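Local structure of structural PPIase-like protein L605 (Mimivirus, 2OSE) at residues 8-19 with 41-51. The protein forms a homotrimer and probably binds cyclosporin A and catalyses cis-trans isomerisation of peptidyl-prolyl bonds, as cyclophilins do. Sequence-based numbering, arbitrary orientation.
Sequences LPNSGKNPRVYM and PAGVENFVQLT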
loop_
_atom_site.group_PDB
_atom_site.type_symbol
_atom_site.label_atom_id
_atom_site.label_comp_id
_atom_site.label_asym_id
_atom_site.label_seq_id
_atom_site.Cartn_x
_atom_site.Cartn_y
_atom_site.Cartn_z
ATOM N N LEU A 8 -15.931 31.059 15.290
ATOM C CA LEU A 8 -16.422 30.061 14.334
ATOM C C LEU A 8 -17.603 30.550 13.510
ATOM O O LEU A 8 -18.518 31.182 14.063
ATOM C CB LEU A 8 -16.876 28.807 15.082
ATOM C CG LEU A 8 -15.868 27.827 15.664
ATOM C CD1 LEU A 8 -16.660 26.681 16.249
ATOM C CD2 LEU A 8 -14.911 27.351 14.579
ATOM N N PRO A 9 -17.634 30.201 12.202
ATOM C CA PRO A 9 -18.848 30.545 11.452
ATOM C C PRO A 9 -19.991 29.718 12.013
ATOM O O PRO A 9 -19.771 28.812 12.830
ATOM C CB PRO A 9 -18.515 30.147 10.005
ATOM C CG PRO A 9 -17.449 29.100 10.139
ATOM C CD PRO A 9 -16.655 29.472 11.373
ATOM N N ASN A 10 -21.218 30.059 11.654
ATOM C CA ASN A 10 -22.320 29.222 12.104
ATOM C C ASN A 10 -23.198 28.871 10.931
ATOM O O ASN A 10 -23.824 29.749 10.329
ATOM C CB ASN A 10 -23.098 29.868 13.249
ATOM C CG ASN A 10 -23.960 28.877 13.984
ATOM O OD1 ASN A 10 -24.667 28.075 13.368
ATOM N ND2 ASN A 10 -23.915 28.920 15.314
ATOM N N SER A 11 -23.206 27.582 10.587
ATOM C CA SER A 11 -23.818 27.133 9.346
ATOM C C SER A 11 -25.226 26.596 9.580
ATOM O O SER A 11 -25.904 26.167 8.635
ATOM C CB SER A 11 -22.924 26.097 8.648
ATOM O OG SER A 11 -21.817 26.725 8.009
ATOM N N GLY A 12 -25.638 26.639 10.845
ATOM C CA GLY A 12 -26.912 26.154 11.310
ATOM C C GLY A 12 -26.679 25.066 12.339
ATOM O O GLY A 12 -25.575 24.552 12.453
ATOM N N LYS A 13 -27.738 24.713 13.057
ATOM C CA LYS A 13 -27.735 23.641 14.026
ATOM C C LYS A 13 -27.532 22.259 13.377
ATOM O O LYS A 13 -26.824 21.408 13.918
ATOM C CB LYS A 13 -29.056 23.669 14.805
ATOM C CG LYS A 13 -29.244 22.530 15.814
ATOM C CD LYS A 13 -30.664 22.512 16.421
ATOM C CE LYS A 13 -30.650 21.907 17.835
ATOM N NZ LYS A 13 -31.904 21.129 18.165
ATOM N N ASN A 14 -28.203 22.039 12.247
ATOM C CA ASN A 14 -28.107 20.792 11.513
ATOM C C ASN A 14 -27.903 21.097 10.042
ATOM O O ASN A 14 -28.838 20.974 9.249
ATOM C CB ASN A 14 -29.339 19.929 11.718
ATOM C CG ASN A 14 -29.471 19.429 13.145
ATOM O OD1 ASN A 14 -30.334 19.896 13.887
ATOM N ND2 ASN A 14 -28.630 18.482 13.536
ATOM N N PRO A 15 -26.680 21.520 9.671
ATOM C CA PRO A 15 -26.447 21.804 8.268
ATOM C C PRO A 15 -26.672 20.524 7.478
ATOM O O PRO A 15 -26.451 19.452 7.999
ATOM C CB PRO A 15 -24.958 22.176 8.211
ATOM C CG PRO A 15 -24.592 22.517 9.608
ATOM C CD PRO A 15 -25.465 21.702 10.491
ATOM N N ARG A 16 -27.128 20.642 6.242
ATOM C CA ARG A 16 -27.262 19.479 5.375
ATOM C C ARG A 16 -26.412 19.705 4.176
ATOM O O ARG A 16 -26.381 20.815 3.656
ATOM C CB ARG A 16 -28.713 19.266 4.963
ATOM C CG ARG A 16 -29.590 18.780 6.107
ATOM C CD ARG A 16 -31.040 18.647 5.675
ATOM N NE ARG A 16 -31.860 18.492 6.855
ATOM C CZ ARG A 16 -32.385 17.361 7.276
ATOM N NH1 ARG A 16 -32.280 16.274 6.555
ATOM N NH2 ARG A 16 -33.071 17.339 8.424
ATOM N N VAL A 17 -25.726 18.663 3.724
ATOM C CA VAL A 17 -24.803 18.776 2.588
ATOM C C VAL A 17 -24.968 17.575 1.683
ATOM O O VAL A 17 -25.542 16.560 2.094
ATOM C CB VAL A 17 -23.332 18.860 3.031
ATOM C CG1 VAL A 17 -23.072 20.095 3.936
ATOM C CG2 VAL A 17 -22.917 17.542 3.723
ATOM N N TYR A 18 -24.449 17.686 0.462
ATOM C CA TYR A 18 -24.444 16.581 -0.498
ATOM C C TYR A 18 -23.050 16.337 -1.082
ATOM O O TYR A 18 -22.208 17.249 -1.137
ATOM C CB TYR A 18 -25.454 16.845 -1.633
ATOM C CG TYR A 18 -25.232 18.188 -2.329
ATOM C CD1 TYR A 18 -24.390 18.284 -3.433
ATOM C CD2 TYR A 18 -25.839 19.369 -1.851
ATOM C CE1 TYR A 18 -24.156 19.536 -4.074
ATOM C CE2 TYR A 18 -25.591 20.617 -2.473
ATOM C CZ TYR A 18 -24.748 20.679 -3.580
ATOM O OH TYR A 18 -24.504 21.906 -4.200
ATOM N N MET A 19 -22.841 15.107 -1.532
ATOM C CA MET A 19 -21.629 14.678 -2.222
ATOM C C MET A 19 -22.003 13.633 -3.272
ATOM O O MET A 19 -22.465 12.524 -2.915
ATOM C CB MET A 19 -20.685 13.955 -1.254
ATOM C CG MET A 19 -19.788 14.784 -0.472
ATOM S SD MET A 19 -18.952 13.752 0.801
ATOM C CE MET A 19 -18.161 15.152 1.576
ATOM N N PRO A 41 -18.579 21.560 17.268
ATOM C CA PRO A 41 -18.680 22.732 16.419
ATOM C C PRO A 41 -17.575 23.015 15.406
ATOM O O PRO A 41 -17.867 23.288 14.233
ATOM C CB PRO A 41 -18.815 23.881 17.440
ATOM C CG PRO A 41 -19.540 23.272 18.554
ATOM C CD PRO A 41 -18.905 21.894 18.679
ATOM N N ALA A 42 -16.312 22.988 15.828
ATOM C CA ALA A 42 -15.228 23.336 14.902
ATOM C C ALA A 42 -15.025 22.271 13.803
ATOM O O ALA A 42 -14.647 22.596 12.700
ATOM C CB ALA A 42 -13.883 23.540 15.685
ATOM N N GLY A 43 -15.250 21.011 14.142
ATOM C CA GLY A 43 -15.076 19.913 13.174
ATOM C C GLY A 43 -16.202 19.861 12.153
ATOM O O GLY A 43 -15.964 19.579 10.984
ATOM N N VAL A 44 -17.417 20.128 12.611
ATOM C CA VAL A 44 -18.609 20.310 11.742
ATOM C C VAL A 44 -18.457 21.500 10.789
ATOM O O VAL A 44 -18.704 21.375 9.572
ATOM C CB VAL A 44 -19.895 20.406 12.594
ATOM C CG1 VAL A 44 -21.116 20.872 11.736
ATOM C CG2 VAL A 44 -20.161 19.063 13.209
ATOM N N GLU A 45 -18.043 22.655 11.318
ATOM C CA GLU A 45 -17.844 23.816 10.447
ATOM C C GLU A 45 -16.763 23.604 9.397
ATOM O O GLU A 45 -16.931 23.995 8.247
ATOM C CB GLU A 45 -17.630 25.135 11.251
ATOM C CG GLU A 45 -18.860 25.579 12.042
ATOM C CD GLU A 45 -20.114 25.907 11.188
ATOM O OE1 GLU A 45 -20.006 26.308 10.006
ATOM O OE2 GLU A 45 -21.228 25.767 11.735
ATOM N N ASN A 46 -15.668 22.939 9.775
ATOM C CA ASN A 46 -14.642 22.628 8.794
ATOM C C ASN A 46 -15.210 21.705 7.710
ATOM O O ASN A 46 -15.001 21.941 6.542
ATOM C CB ASN A 46 -13.433 21.965 9.475
ATOM C CG ASN A 46 -12.287 21.683 8.507
ATOM O OD1 ASN A 46 -11.842 22.573 7.762
ATOM N ND2 ASN A 46 -11.784 20.435 8.527
ATOM N N PHE A 47 -15.943 20.670 8.112
ATOM C CA PHE A 47 -16.572 19.770 7.138
ATOM C C PHE A 47 -17.496 20.536 6.195
ATOM O O PHE A 47 -17.350 20.450 4.974
ATOM C CB PHE A 47 -17.333 18.633 7.825
ATOM C CG PHE A 47 -17.818 17.568 6.860
ATOM C CD1 PHE A 47 -17.012 16.466 6.553
ATOM C CD2 PHE A 47 -19.082 17.670 6.252
ATOM C CE1 PHE A 47 -17.436 15.487 5.644
ATOM C CE2 PHE A 47 -19.523 16.689 5.336
ATOM C CZ PHE A 47 -18.707 15.593 5.044
ATOM N N VAL A 48 -18.441 21.294 6.756
ATOM C CA VAL A 48 -19.362 22.074 5.918
ATOM C C VAL A 48 -18.664 23.089 4.995
ATOM O O VAL A 48 -19.034 23.214 3.823
ATOM C CB VAL A 48 -20.502 22.761 6.762
ATOM C CG1 VAL A 48 -21.412 23.573 5.877
ATOM C CG2 VAL A 48 -21.332 21.752 7.503
ATOM N N GLN A 49 -17.651 23.817 5.488
ATOM C CA GLN A 49 -17.021 24.811 4.605
ATOM C C GLN A 49 -16.188 24.186 3.515
ATOM O O GLN A 49 -15.992 24.781 2.462
ATOM C CB GLN A 49 -16.195 25.842 5.385
ATOM C CG GLN A 49 -16.985 26.595 6.429
ATOM C CD GLN A 49 -18.261 27.235 5.889
ATOM O OE1 GLN A 49 -18.328 27.671 4.736
ATOM N NE2 GLN A 49 -19.276 27.312 6.741
ATOM N N LEU A 50 -15.687 22.978 3.762
ATOM C CA LEU A 50 -14.939 22.261 2.717
ATOM C C LEU A 50 -15.884 21.714 1.662
ATOM O O LEU A 50 -15.523 21.514 0.512
ATOM C CB LEU A 50 -14.146 21.124 3.332
ATOM C CG LEU A 50 -12.859 21.585 4.044
ATOM C CD1 LEU A 50 -12.171 20.367 4.606
ATOM C CD2 LEU A 50 -11.950 22.289 3.052
ATOM N N THR A 51 -17.104 21.447 2.089
ATOM C CA THR A 51 -18.135 21.014 1.197
ATOM C C THR A 51 -18.542 22.174 0.288
ATOM O O THR A 51 -18.706 22.002 -0.914
ATOM C CB THR A 51 -19.267 20.503 2.072
ATOM O OG1 THR A 51 -19.110 19.092 2.233
ATOM C CG2 THR A 51 -20.566 20.863 1.529
#
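E45 of helix 41-51 and S11 of the loop before strand 16-23 illustrate how one carboxylate can anchor a loop to a helix. Starting at CB, which packs against CG of P9 at 4.1 Å, the E45 chain runs on through CG, which passes the carbonyl oxygen of P9, and a bend at the second torsion (chi2 -62°) turns CD and the carboxylate toward S11. At the tip the two oxygens divide S11 between them. OE1 takes the hydroxyl OG at 2.7 Å through its syn lone pair, while OE2 accepts a hydrogen bond from the backbone N of S11 at 2.9 Å, 26° out of the carboxylate plane. R37 adds a salt bridge to OE2 and also bonds the carbonyl of P9, so the buried charge is probably well compensated. S11 sits inside an Asx turn, in which N10 OD1 accepts from G12 N, and beyond it the chain runs into the first strand of the cyclophilin beta-barrel, one end of which this helix closes. From P15 onward the contact turns apolar: P15 CB lies 3.7 Å from V48 CG2, their side chains crossing at about a right angle. V17 splits its methyls, CG1 meeting T51 CG2 at 3.6 Å and CG2 reaching the edge of the F47 ring, whose CZ lies 3.5 Å from the CE methyl of M19.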